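Local coordinates for protein dehydrogenase (Thermotoga maritima, PDB 3EZY) that catalyses the NAD(+)-dependent oxidation of myo-inositol to scyllo-inosose, probably as a step in myo-inositol degradation, at residues V70-S73 with T74-S78; R125-R128 with N129-K132; K134-E138 with N139-G143; V261-E265 with Q266-G270; L289-F292 with I293-K297. All blocks are in the same frame, centred on the assembly; numbering follows the deposited sequence.

Interaction 1. Residues V70-S73 with T74-S78; sequences VCSS and TNTHS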
loop_
_atom_site.group_PDB
_atom_site.type_symbol
_atom_site.label_atom_id
_atom_site.label_comp_id
_atom_site.label_asym_id
_atom_site.label_seq_id
_atom_site.Cartn_x
_atom_site.Cartn_y
_atom_site.Cartn_z
ATOM N N VAL A 70 -24.188 20.430 -25.589
ATOM C CA VAL A 70 -25.371 20.806 -24.805
ATOM C C VAL A 70 -25.100 20.537 -23.308
ATOM O O VAL A 70 -25.066 19.372 -22.868
ATOM C CB VAL A 70 -26.642 20.040 -25.284
ATOM C CG1 VAL A 70 -27.826 20.341 -24.398
ATOM C CG2 VAL A 70 -26.936 20.343 -26.790
ATOM N N CYS A 71 -24.929 21.614 -22.523
ATOM C CA CYS A 71 -24.559 21.493 -21.110
ATOM C C CYS A 71 -25.475 22.352 -20.274
ATOM O O CYS A 71 -25.077 22.872 -19.250
ATOM C CB CYS A 71 -23.111 21.976 -20.887
ATOM S SG CYS A 71 -21.862 21.243 -21.979
ATOM N N SER A 72 -26.702 22.521 -20.734
ATOM C CA SER A 72 -27.656 23.383 -20.058
ATOM C C SER A 72 -28.499 22.478 -19.166
ATOM O O SER A 72 -28.268 21.269 -19.098
ATOM C CB SER A 72 -28.541 24.028 -21.112
ATOM O OG SER A 72 -28.983 22.993 -21.986
ATOM N N SER A 73 -29.493 23.038 -18.496
ATOM C CA SER A 73 -30.313 22.228 -17.596
ATOM C C SER A 73 -30.963 21.051 -18.328
ATOM O O SER A 73 -31.255 21.116 -19.523
ATOM C CB SER A 73 -31.352 23.086 -16.880
ATOM O OG SER A 73 -32.300 23.508 -17.837
ATOM N N THR A 74 -31.134 19.962 -17.588
ATOM C CA THR A 74 -31.606 18.677 -18.109
ATOM C C THR A 74 -32.926 18.814 -18.825
ATOM O O THR A 74 -33.139 18.182 -19.859
ATOM C CB THR A 74 -31.755 17.634 -16.964
ATOM O OG1 THR A 74 -30.506 17.536 -16.257
ATOM C CG2 THR A 74 -32.145 16.260 -17.489
ATOM N N ASN A 75 -33.808 19.638 -18.274
ATOM C CA ASN A 75 -35.104 19.846 -18.909
ATOM C C ASN A 75 -35.009 20.568 -20.272
ATOM O O ASN A 75 -35.980 20.627 -21.021
ATOM C CB ASN A 75 -36.093 20.514 -17.942
ATOM C CG ASN A 75 -35.678 21.931 -17.529
ATOM O OD1 ASN A 75 -34.720 22.520 -18.053
ATOM N ND2 ASN A 75 -36.409 22.484 -16.570
ATOM N N THR A 76 -33.844 21.101 -20.617
ATOM C CA THR A 76 -33.700 21.686 -21.958
ATOM C C THR A 76 -33.004 20.747 -22.945
ATOM O O THR A 76 -32.897 21.062 -24.116
ATOM C CB THR A 76 -32.936 23.023 -21.940
ATOM O OG1 THR A 76 -31.591 22.798 -21.512
ATOM C CG2 THR A 76 -33.584 24.008 -20.954
ATOM N N HIS A 77 -32.565 19.580 -22.492
ATOM C CA HIS A 77 -31.672 18.768 -23.348
ATOM C C HIS A 77 -32.360 18.263 -24.588
ATOM O O HIS A 77 -31.800 18.319 -25.686
ATOM C CB HIS A 77 -31.077 17.560 -22.599
ATOM C CG HIS A 77 -30.024 17.923 -21.599
ATOM N ND1 HIS A 77 -29.431 16.984 -20.772
ATOM C CD2 HIS A 77 -29.454 19.115 -21.289
ATOM C CE1 HIS A 77 -28.522 17.582 -20.016
ATOM N NE2 HIS A 77 -28.522 18.871 -20.303
ATOM N N SER A 78 -33.569 17.754 -24.408
ATOM C CA SER A 78 -34.312 17.180 -25.503
ATOM C C SER A 78 -34.532 18.208 -26.618
ATOM O O SER A 78 -34.234 17.965 -27.773
ATOM C CB SER A 78 -35.683 16.699 -25.009
ATOM O OG SER A 78 -36.235 15.867 -25.995
#
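The loop in which Ser72 and Ser73 meet Thr76 and His77 joins the fourth strand of the nucleotide-binding domain, 67-70, to helix 77-86. Ser73 O is the hub. It accepts from Thr76 N at 2.8 Å, which comes from above the carbonyl plane, and from Thr76 OG1 at 2.6 Å, which lies in that plane on a lone pair. The Thr76 hydroxyl can do this because it sits between its backbone N and carbonyl carbon (chi1 65°). The same OG1 accepts from Ser72 OG at 2.7 Å. Short hydroxyl side chains suit so tight a turn, where they bond to the backbone and to one another. In a Rossmann fold this is a beta-alpha connection at the C-terminal ends of the parallel strands, where the dinucleotide normally lies; Ser72 also touches what is probably the glycine-rich dinucleotide-binding turn. His77 closes the loop with its ring, NE2 donating to Ser72 O at 2.7 Å, a bent bond (134° at the hydrogen) with the oxygen 23° out of the ring plane. With ND1 hydrogen-bonded to Pro96 O, the ring is held at both nitrogens, which limits its rotation and lets one residue join two loops. Thr74 CA lies 3.7 Å above one face of the imidazole, and Val70 CG1 reaches His77 CD2 at 3.7 Å. Ser73 OG donates to Asn75 OD1 at 2.6 Å.

Interaction 2. Residues R125-R128 with N129-K132; sequences RFDR and NFKK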
loop_
_atom_site.group_PDB
_atom_site.type_symbol
_atom_site.label_atom_id
_atom_site.label_comp_id
_atom_site.label_asym_id
_atom_site.label_seq_id
_atom_site.Cartn_x
_atom_site.Cartn_y
_atom_site.Cartn_z
ATOM N N ARG A 125 -16.118 7.028 -18.242
ATOM C CA ARG A 125 -15.474 6.014 -19.123
ATOM C C ARG A 125 -14.089 6.463 -19.523
ATOM O O ARG A 125 -13.339 5.652 -20.039
ATOM C CB ARG A 125 -16.218 5.778 -20.426
ATOM C CG ARG A 125 -17.615 5.210 -20.238
ATOM C CD ARG A 125 -18.127 4.667 -21.549
ATOM N NE ARG A 125 -19.493 4.157 -21.442
ATOM C CZ ARG A 125 -20.042 3.394 -22.379
ATOM N NH1 ARG A 125 -19.349 3.149 -23.468
ATOM N NH2 ARG A 125 -21.287 2.910 -22.242
ATOM N N PHE A 126 -13.773 7.769 -19.349
ATOM C CA PHE A 126 -12.515 8.281 -19.840
ATOM C C PHE A 126 -11.576 8.614 -18.713
ATOM O O PHE A 126 -10.563 9.251 -18.967
ATOM C CB PHE A 126 -12.732 9.517 -20.767
ATOM C CG PHE A 126 -13.644 9.214 -21.951
ATOM C CD1 PHE A 126 -13.119 8.690 -23.125
ATOM C CD2 PHE A 126 -15.032 9.370 -21.841
ATOM C CE1 PHE A 126 -13.947 8.370 -24.207
ATOM C CE2 PHE A 126 -15.876 9.064 -22.920
ATOM C CZ PHE A 126 -15.322 8.561 -24.110
ATOM N N ASP A 127 -11.951 8.279 -17.474
ATOM C CA ASP A 127 -11.034 8.279 -16.311
ATOM C C ASP A 127 -9.872 7.302 -16.577
ATOM O O ASP A 127 -10.085 6.135 -16.927
ATOM C CB ASP A 127 -11.845 7.865 -15.051
ATOM C CG ASP A 127 -10.983 7.716 -13.786
ATOM O OD1 ASP A 127 -10.147 6.782 -13.716
ATOM O OD2 ASP A 127 -11.169 8.502 -12.825
ATOM N N ARG A 128 -8.626 7.766 -16.482
ATOM C CA ARG A 128 -7.534 6.887 -16.883
ATOM C C ARG A 128 -7.496 5.561 -16.101
ATOM O O ARG A 128 -7.100 4.543 -16.671
ATOM C CB ARG A 128 -6.156 7.577 -16.784
ATOM C CG ARG A 128 -5.806 7.982 -15.371
ATOM C CD ARG A 128 -4.660 9.002 -15.298
ATOM N NE ARG A 128 -3.356 8.356 -15.387
ATOM C CZ ARG A 128 -2.583 8.347 -16.476
ATOM N NH1 ARG A 128 -1.400 7.730 -16.440
ATOM N NH2 ARG A 128 -2.986 8.964 -17.598
ATOM N N ASN A 129 -7.889 5.560 -14.821
ATOM C CA ASN A 129 -7.894 4.315 -14.047
ATOM C C ASN A 129 -8.995 3.326 -14.444
ATOM O O ASN A 129 -8.743 2.141 -14.597
ATOM C CB ASN A 129 -7.978 4.667 -12.561
ATOM C CG ASN A 129 -6.848 5.602 -12.149
ATOM O OD1 ASN A 129 -5.711 5.306 -12.419
ATOM N ND2 ASN A 129 -7.167 6.744 -11.555
ATOM N N PHE A 130 -10.227 3.812 -14.586
ATOM C CA PHE A 130 -11.347 2.935 -14.992
ATOM C C PHE A 130 -11.181 2.356 -16.395
ATOM O O PHE A 130 -11.516 1.182 -16.685
ATOM C CB PHE A 130 -12.656 3.724 -14.908
ATOM C CG PHE A 130 -12.937 4.330 -13.523
ATOM C CD1 PHE A 130 -12.427 3.736 -12.357
ATOM C CD2 PHE A 130 -13.766 5.450 -13.396
ATOM C CE1 PHE A 130 -12.723 4.261 -11.086
ATOM C CE2 PHE A 130 -14.052 6.026 -12.120
ATOM C CZ PHE A 130 -13.518 5.433 -10.963
ATOM N N LYS A 131 -10.717 3.211 -17.291
ATOM C CA LYS A 131 -10.394 2.777 -18.658
ATOM C C LYS A 131 -9.351 1.651 -18.725
ATOM O O LYS A 131 -9.503 0.689 -19.458
ATOM C CB LYS A 131 -9.892 3.982 -19.469
ATOM C CG LYS A 131 -9.567 3.685 -20.943
ATOM C CD LYS A 131 -9.624 5.028 -21.709
ATOM C CE LYS A 131 -8.696 5.063 -22.929
ATOM N NZ LYS A 131 -8.774 3.840 -23.733
ATOM N N LYS A 132 -8.271 1.802 -17.975
ATOM C CA LYS A 132 -7.256 0.783 -17.940
ATOM C C LYS A 132 -7.836 -0.527 -17.393
ATOM O O LYS A 132 -7.530 -1.621 -17.891
ATOM C CB LYS A 132 -6.053 1.271 -17.107
ATOM C CG LYS A 132 -5.057 0.166 -16.832
ATOM C CD LYS A 132 -3.788 0.179 -17.722
ATOM C CE LYS A 132 -3.967 0.759 -19.089
ATOM N NZ LYS A 132 -2.717 0.501 -19.897
HETATM O O HOH W 1 -9.856 7.360 -10.768
#
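Asp127 lays its carboxylate over one face of the Phe130 ring, the two planes only 20° apart, while capping the N terminus of helix 128-138. The N-cap aspartate holds CG anti to its backbone N (chi1 175°), which turns OD1 back over the first turn. There OD1 takes a 3.1 Å bond from Phe130 N, met on its anti side and out of the carboxylate plane, and a weak, bent one from Asn129 N at 2.8 Å. Aspartate suits this place: its short chain reaches amides that no helical carbonyl can serve, and its negative charge would probably interact favourably with the helix dipole. Phe130 turns a ring face to the acid, CD2 being 3.5 Å from Asp127 CB, and its other neighbours include Met180 and Ile241. Arg280, from helix 277-298, forms a salt bridge with Asp127 OD2, so both oxygens are engaged.

Only the aliphatic start of Arg128 lies by Asn129, and both run on to the second subunit: Asn129 OD1 accepts from Thr259 N there, and Arg128 NH1 donates to its Glu257 O. One water ties cap to amide, donating to Asp127 OD2 at 2.7 Å and accepting from Asn129 ND2 at 2.9 Å.

Interaction 3. Residues K134-E138 with N139-G143; sequences KEAVE and NGTIG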
loop_
_atom_site.group_PDB
_atom_site.type_symbol
_atom_site.label_atom_id
_atom_site.label_comp_id
_atom_site.label_asym_id
_atom_site.label_seq_id
_atom_site.Cartn_x
_atom_site.Cartn_y
_atom_site.Cartn_z
ATOM N N LYS A 134 -11.087 -1.448 -17.542
ATOM C CA LYS A 134 -11.963 -1.971 -18.608
ATOM C C LYS A 134 -11.161 -2.734 -19.681
ATOM O O LYS A 134 -11.575 -3.826 -20.100
ATOM C CB LYS A 134 -12.789 -0.840 -19.241
ATOM C CG LYS A 134 -13.818 -1.285 -20.321
ATOM C CD LYS A 134 -13.155 -1.210 -21.691
ATOM C CE LYS A 134 -14.123 -1.545 -22.840
ATOM N NZ LYS A 134 -15.024 -2.704 -22.522
ATOM N N GLU A 135 -10.038 -2.168 -20.119
ATOM C CA GLU A 135 -9.162 -2.824 -21.115
ATOM C C GLU A 135 -8.588 -4.124 -20.599
ATOM O O GLU A 135 -8.645 -5.157 -21.288
ATOM C CB GLU A 135 -8.042 -1.875 -21.531
ATOM C CG GLU A 135 -8.601 -0.784 -22.454
ATOM C CD GLU A 135 -7.683 0.402 -22.648
ATOM O OE1 GLU A 135 -6.677 0.542 -21.927
ATOM O OE2 GLU A 135 -7.997 1.225 -23.527
ATOM N N ALA A 136 -8.059 -4.110 -19.373
ATOM C CA ALA A 136 -7.617 -5.372 -18.806
ATOM C C ALA A 136 -8.722 -6.441 -18.760
ATOM O O ALA A 136 -8.475 -7.576 -19.102
ATOM C CB ALA A 136 -6.955 -5.217 -17.456
ATOM N N VAL A 137 -9.920 -6.100 -18.340
ATOM C CA VAL A 137 -11.008 -7.089 -18.300
ATOM C C VAL A 137 -11.295 -7.633 -19.712
ATOM O O VAL A 137 -11.436 -8.849 -19.941
ATOM C CB VAL A 137 -12.288 -6.452 -17.675
ATOM C CG1 VAL A 137 -13.500 -7.330 -17.893
ATOM C CG2 VAL A 137 -12.074 -6.246 -16.165
ATOM N N GLU A 138 -11.363 -6.706 -20.654
ATOM C CA GLU A 138 -11.667 -6.993 -22.035
ATOM C C GLU A 138 -10.623 -7.922 -22.622
ATOM O O GLU A 138 -10.956 -8.837 -23.355
ATOM C CB GLU A 138 -11.695 -5.651 -22.799
ATOM C CG GLU A 138 -11.835 -5.778 -24.279
ATOM C CD GLU A 138 -12.284 -4.476 -24.925
ATOM O OE1 GLU A 138 -11.782 -3.389 -24.549
ATOM O OE2 GLU A 138 -13.138 -4.562 -25.828
ATOM N N ASN A 139 -9.357 -7.686 -22.285
ATOM C CA ASN A 139 -8.240 -8.561 -22.658
ATOM C C ASN A 139 -8.192 -9.996 -22.133
ATOM O O ASN A 139 -7.328 -10.760 -22.564
ATOM C CB ASN A 139 -6.925 -7.899 -22.244
ATOM C CG ASN A 139 -6.601 -6.745 -23.126
ATOM O OD1 ASN A 139 -7.172 -6.635 -24.217
ATOM N ND2 ASN A 139 -5.733 -5.853 -22.674
ATOM N N GLY A 140 -9.063 -10.354 -21.192
ATOM C CA GLY A 140 -9.055 -11.707 -20.621
ATOM C C GLY A 140 -8.245 -11.831 -19.340
ATOM O O GLY A 140 -8.130 -12.914 -18.760
ATOM N N THR A 141 -7.685 -10.715 -18.874
ATOM C CA THR A 141 -6.783 -10.729 -17.731
ATOM C C THR A 141 -7.358 -11.327 -16.430
ATOM O O THR A 141 -6.602 -11.869 -15.627
ATOM C CB THR A 141 -6.241 -9.307 -17.426
ATOM O OG1 THR A 141 -5.489 -8.830 -18.557
ATOM C CG2 THR A 141 -5.325 -9.365 -16.284
ATOM N N ILE A 142 -8.668 -11.210 -16.197
ATOM C CA ILE A 142 -9.253 -11.855 -15.020
ATOM C C ILE A 142 -10.091 -13.093 -15.370
ATOM O O ILE A 142 -10.803 -13.667 -14.511
ATOM C CB ILE A 142 -9.991 -10.841 -14.068
ATOM C CG1 ILE A 142 -11.011 -9.979 -14.819
ATOM C CG2 ILE A 142 -8.948 -9.961 -13.392
ATOM C CD1 ILE A 142 -12.337 -10.702 -15.148
ATOM N N GLY A 143 -9.932 -13.579 -16.604
ATOM C CA GLY A 143 -10.757 -14.726 -17.039
ATOM C C GLY A 143 -12.192 -14.304 -17.322
ATOM O O GLY A 143 -12.462 -13.151 -17.698
HETATM O O HOH W 2 -10.910 -10.775 -18.099
#
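Val137 O is gripped from two directions at the end of helix 128-138: Gly140 N donates to it at 3.1 Å from well above the carbonyl plane, and a water donates to it at 2.7 Å. The same water accepts from Ile142 N at 3.0 Å and donates to Gly143 O at 2.9 Å, tying the last helical turn to the chain that leaves it. One residue back, Ala136 O receives Thr141 N at 3.2 Å, with a weak bond from Thr141 OG1 beside it. These two backward bonds, from Gly140 N and Thr141 N, make a Schellman motif. Glycine fits its pivot because at a phi of 94° there is no CB to press on the carbonyl oxygen before it. The final regular helical bond is Asn139 N to Glu135 O, 2.8 Å and nearly along the C=O axis.

A type I turn, Gly140 to Gly143, then redirects the chain toward strand 145-153. It places Ile142 against the helix, where its CG1 meets Val137 CG2 at 4.1 Å; both residues also pack on Val243 and Ile250 of the sheet. Branched apolar chains suit this inner side, whereas Glu135 turns outward to a salt bridge with Lys131. With the carbonyls of Glu135, Ala136 and Val137 met by following amides, a water and, weakly, the Thr141 hydroxyl, the helix can stop abruptly without leaving those three oxygens unpaired beside an apolar contact.

Interaction 4. Residues V261-E265 with Q266-G270; sequences VLTDE and QGDRG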
loop_
_atom_site.group_PDB
_atom_site.type_symbol
_atom_site.label_atom_id
_atom_site.label_comp_id
_atom_site.label_asym_id
_atom_site.label_seq_id
_atom_site.Cartn_x
_atom_site.Cartn_y
_atom_site.Cartn_z
ATOM N N VAL A 261 3.844 9.976 2.656
ATOM C CA VAL A 261 3.364 9.168 3.748
ATOM C C VAL A 261 4.092 9.591 5.026
ATOM O O VAL A 261 5.326 9.560 5.089
ATOM C CB VAL A 261 3.624 7.636 3.497
ATOM C CG1 VAL A 261 3.161 6.815 4.733
ATOM C CG2 VAL A 261 2.892 7.143 2.196
ATOM N N LEU A 262 3.316 9.976 6.042
ATOM C CA LEU A 262 3.854 10.402 7.325
ATOM C C LEU A 262 3.631 9.289 8.330
ATOM O O LEU A 262 2.521 8.703 8.400
ATOM C CB LEU A 262 3.127 11.678 7.776
ATOM C CG LEU A 262 3.371 12.144 9.197
ATOM C CD1 LEU A 262 4.776 12.708 9.280
ATOM C CD2 LEU A 262 2.378 13.244 9.523
ATOM N N THR A 263 4.680 8.972 9.098
ATOM C CA THR A 263 4.610 7.896 10.091
ATOM C C THR A 263 4.885 8.389 11.517
ATOM O O THR A 263 5.925 9.011 11.794
ATOM C CB THR A 263 5.589 6.749 9.788
ATOM O OG1 THR A 263 5.364 6.273 8.454
ATOM C CG2 THR A 263 5.398 5.603 10.793
ATOM N N ASP A 264 3.946 8.126 12.419
ATOM C CA ASP A 264 4.140 8.525 13.799
ATOM C C ASP A 264 3.796 7.366 14.702
ATOM O O ASP A 264 3.667 6.222 14.216
ATOM C CB ASP A 264 3.384 9.813 14.132
ATOM C CG ASP A 264 1.857 9.638 14.160
ATOM O OD1 ASP A 264 1.356 8.492 14.219
ATOM O OD2 ASP A 264 1.157 10.679 14.116
ATOM N N GLU A 265 3.616 7.639 15.998
ATOM C CA GLU A 265 3.354 6.539 16.973
ATOM C C GLU A 265 2.184 5.683 16.581
ATOM O O GLU A 265 2.118 4.480 16.903
ATOM C CB GLU A 265 3.031 7.093 18.353
ATOM C CG GLU A 265 4.227 7.512 19.145
ATOM C CD GLU A 265 4.608 8.937 18.837
ATOM O OE1 GLU A 265 4.076 9.464 17.820
ATOM O OE2 GLU A 265 5.430 9.525 19.605
ATOM N N GLN A 266 1.207 6.292 15.916
ATOM C CA GLN A 266 0.013 5.512 15.588
ATOM C C GLN A 266 0.149 4.761 14.286
ATOM O O GLN A 266 -0.739 3.987 13.949
ATOM C CB GLN A 266 -1.185 6.429 15.449
ATOM C CG GLN A 266 -1.732 6.986 16.734
ATOM C CD GLN A 266 -2.864 7.985 16.417
ATOM O OE1 GLN A 266 -3.611 7.810 15.432
ATOM N NE2 GLN A 266 -2.956 9.052 17.208
ATOM N N GLY A 267 1.201 5.029 13.510
ATOM C CA GLY A 267 1.408 4.294 12.242
ATOM C C GLY A 267 1.493 5.225 11.057
ATOM O O GLY A 267 1.651 6.438 11.241
ATOM N N ASP A 268 1.369 4.670 9.850
ATOM C CA ASP A 268 1.424 5.422 8.584
ATOM C C ASP A 268 0.168 6.221 8.336
ATOM O O ASP A 268 -0.945 5.716 8.575
ATOM C CB ASP A 268 1.593 4.463 7.382
ATOM C CG ASP A 268 2.927 3.779 7.383
ATOM O OD1 ASP A 268 3.869 4.306 8.028
ATOM O OD2 ASP A 268 3.044 2.714 6.724
ATOM N N ARG A 269 0.357 7.443 7.839
ATOM C CA ARG A 269 -0.720 8.332 7.387
ATOM C C ARG A 269 -0.445 8.798 5.972
ATOM O O ARG A 269 0.576 9.439 5.699
ATOM C CB ARG A 269 -0.815 9.580 8.287
ATOM C CG ARG A 269 -0.955 9.220 9.777
ATOM C CD ARG A 269 -1.151 10.464 10.654
ATOM N NE ARG A 269 -2.443 11.050 10.357
ATOM C CZ ARG A 269 -2.956 12.099 10.994
ATOM N NH1 ARG A 269 -2.255 12.678 11.976
ATOM N NH2 ARG A 269 -4.160 12.567 10.636
ATOM N N GLY A 270 -1.370 8.479 5.079
ATOM C CA GLY A 270 -1.265 8.868 3.663
ATOM C C GLY A 270 -1.874 10.229 3.388
ATOM O O GLY A 270 -2.469 10.815 4.272
#
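Thr263 OG1 donates to Asp268 OD1 at 2.5 Å across the beta hairpin of strands 260-264 and 267-270. The two side chains lie side by side and point the same way, as a non-hydrogen-bonded antiparallel pair allows, and the hydroxyl reaches the anti side of the carboxylate oxygen. On the third subunit, Tyr273 OH also bonds to that oxygen and Arg256 forms a salt bridge with OD2. In the backbone ladder Leu262 and Arg269 exchange two bonds, Arg269 N to Leu262 O being 2.6 Å, and Asp264 pairs likewise with Gly267; Val261 to Thr263 continue the sheet onto an antiparallel strand of the second subunit.

The hairpin closes through a type I turn from Asp264 to Gly267, overlaid by an Asx turn in which Asp264 OD1 accepts Gln266 N at 2.8 Å. Gly267, at a phi of 123°, carries no CB to collide with the carbonyl before it.

Packing is lighter. Beta-branched Val261 lays CG1 3.9 Å from Asp268 CB. Arg269 NH2 bonds weakly to Gln266 OE1 of the third subunit. Arg269 CD lies 4.2 Å from Asp264 OD2; the bend at chi3 (68°) then sets the guanidinium, whose edge faces OD2 with NH1 4.5 Å away, beyond a salt bridge.

Interaction 5. Residues L289-F292 with I293-K297; sequences LKTF and IKNVK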
loop_
_atom_site.group_PDB
_atom_site.type_symbol
_atom_site.label_atom_id
_atom_site.label_comp_id
_atom_site.label_asym_id
_atom_site.label_seq_id
_atom_site.Cartn_x
_atom_site.Cartn_y
_atom_site.Cartn_z
ATOM N N LEU A 289 -13.854 14.814 -24.318
ATOM C CA LEU A 289 -14.072 15.821 -25.369
ATOM C C LEU A 289 -13.151 15.619 -26.582
ATOM O O LEU A 289 -13.593 15.735 -27.750
ATOM C CB LEU A 289 -13.914 17.229 -24.798
ATOM C CG LEU A 289 -14.036 18.409 -25.798
ATOM C CD1 LEU A 289 -15.270 18.208 -26.601
ATOM C CD2 LEU A 289 -14.127 19.759 -25.102
ATOM N N LYS A 290 -11.877 15.307 -26.336
ATOM C CA LYS A 290 -10.993 14.957 -27.454
ATOM C C LYS A 290 -11.578 13.791 -28.265
ATOM O O LYS A 290 -11.397 13.727 -29.486
ATOM C CB LYS A 290 -9.585 14.580 -26.955
ATOM C CG LYS A 290 -8.862 15.681 -26.221
ATOM C CD LYS A 290 -7.404 15.223 -25.960
ATOM C CE LYS A 290 -6.594 16.287 -25.181
ATOM N NZ LYS A 290 -5.456 15.617 -24.388
ATOM N N THR A 291 -12.243 12.862 -27.579
ATOM C CA THR A 291 -12.786 11.672 -28.242
ATOM C C THR A 291 -13.976 12.047 -29.123
ATOM O O THR A 291 -14.069 11.585 -30.263
ATOM C CB THR A 291 -13.204 10.549 -27.240
ATOM O OG1 THR A 291 -12.083 10.217 -26.409
ATOM C CG2 THR A 291 -13.671 9.284 -27.976
ATOM N N PHE A 292 -14.873 12.861 -28.574
ATOM C CA PHE A 292 -15.987 13.432 -29.330
ATOM C C PHE A 292 -15.513 14.138 -30.620
ATOM O O PHE A 292 -16.079 13.952 -31.705
ATOM C CB PHE A 292 -16.782 14.432 -28.460
ATOM C CG PHE A 292 -17.892 15.153 -29.234
ATOM C CD1 PHE A 292 -18.951 14.430 -29.767
ATOM C CD2 PHE A 292 -17.847 16.528 -29.445
ATOM C CE1 PHE A 292 -19.961 15.038 -30.478
ATOM C CE2 PHE A 292 -18.870 17.174 -30.157
ATOM C CZ PHE A 292 -19.927 16.418 -30.679
ATOM N N ILE A 293 -14.501 14.973 -30.487
ATOM C CA ILE A 293 -13.917 15.696 -31.622
ATOM C C ILE A 293 -13.294 14.731 -32.652
ATOM O O ILE A 293 -13.507 14.884 -33.850
ATOM C CB ILE A 293 -12.879 16.698 -31.102
ATOM C CG1 ILE A 293 -13.602 17.813 -30.350
ATOM C CG2 ILE A 293 -11.993 17.246 -32.261
ATOM C CD1 ILE A 293 -12.673 18.625 -29.456
ATOM N N LYS A 294 -12.529 13.747 -32.179
ATOM C CA LYS A 294 -12.017 12.669 -33.022
ATOM C C LYS A 294 -13.135 11.953 -33.774
ATOM O O LYS A 294 -13.015 11.723 -34.983
ATOM C CB LYS A 294 -11.264 11.629 -32.175
ATOM C CG LYS A 294 -10.691 10.435 -33.009
ATOM C CD LYS A 294 -9.976 9.362 -32.151
ATOM C CE LYS A 294 -10.964 8.583 -31.257
ATOM N NZ LYS A 294 -11.616 7.395 -31.958
ATOM N N ASN A 295 -14.231 11.603 -33.087
ATOM C CA ASN A 295 -15.309 10.873 -33.762
ATOM C C ASN A 295 -15.890 11.764 -34.867
ATOM O O ASN A 295 -16.154 11.311 -35.979
ATOM C CB ASN A 295 -16.473 10.509 -32.831
ATOM C CG ASN A 295 -16.064 9.639 -31.660
ATOM O OD1 ASN A 295 -16.687 9.727 -30.608
ATOM N ND2 ASN A 295 -15.057 8.777 -31.841
ATOM N N VAL A 296 -16.148 13.022 -34.523
ATOM C CA VAL A 296 -16.655 14.000 -35.488
ATOM C C VAL A 296 -15.739 14.182 -36.700
ATOM O O VAL A 296 -16.166 14.038 -37.833
ATOM C CB VAL A 296 -16.902 15.367 -34.838
ATOM C CG1 VAL A 296 -17.176 16.430 -35.932
ATOM C CG2 VAL A 296 -18.058 15.265 -33.871
ATOM N N LYS A 297 -14.479 14.490 -36.456
ATOM C CA LYS A 297 -13.534 14.687 -37.536
ATOM C C LYS A 297 -13.384 13.464 -38.420
ATOM O O LYS A 297 -13.142 13.587 -39.630
ATOM C CB LYS A 297 -12.156 15.041 -36.992
ATOM C CG LYS A 297 -12.012 16.425 -36.449
ATOM C CD LYS A 297 -10.593 16.549 -35.937
ATOM C CE LYS A 297 -10.307 17.885 -35.277
ATOM N NZ LYS A 297 -9.980 18.942 -36.281
#
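Phe292 and Val296 form the tight half of this contact, one turn apart on helix 277-298. Val296 CG2 sits over one face of the phenyl ring, 4.0 Å from its centroid and 19° off the ring normal, a CH-pi contact displaced toward the CE1 and CZ rim. Phe292 CG lies anti to its backbone N (chi1 175°), which throws the ring forward along the helix to meet the valine methyl. On the same side Leu289 and Ile293 pack methyl to methyl, CD1 to CD1 at 3.9 Å; Ile293 CG1 also folds close to Leu289 O, at 3.3 Å. Bulky apolar residues suit this row, because beyond it lie Ala67 and Leu69 of strand 67-70, Leu3 of strand 3-8, and Ile24.

The opposite flank is looser and polar. Thr291 CG2 comes no nearer than 4.3 Å to Lys294 CE, and the exposed lysine leads off to a salt bridge with Glu300. Between the two sides Asn295 is buried, its amide 4.0 Å from Thr291 CG2 at OD1. It is satisfied from the following loop: ND2 donates to Glu300 OE1, and OD1 accepts from Ala303 N. Thr291 returns its own hydroxyl to the helix, bonding to Glu287 O one turn back.

Regular backbone bonds hold both halves, from Ile293 N to Leu289 O at 3.0 Å through Val296 N to Phe292 O at 3.0 Å. Apolar residues spaced three and four apart on one side, with Lys290 and Lys294 on another, mark an amphipathic helix, here laid against the parallel sheet of the Rossmann domain.

How the interactions relate
Each contact joins adjoining segments, so the five follow in series and none nests or crosses. Interaction 1 closes the loop between strand 67-70 and helix 77-86. Interactions 2 and 3 are the start and finish of helix 128-138, their centres about 13 Å apart. Interaction 4 closes a hairpin far out, about 36 Å from the chain's centre, and interaction 5 lies inside helix 277-298, which follows it. That helix returns to the Rossmann sheet, packing on strand 67-70 just before interaction 1, and touches interaction 2 where Thr291 OG1 is 3.4 Å from Phe126 CE1. Interactions 3 and 4 do not touch within a chain; the hairpin of the second subunit reaches the end of helix 128-138.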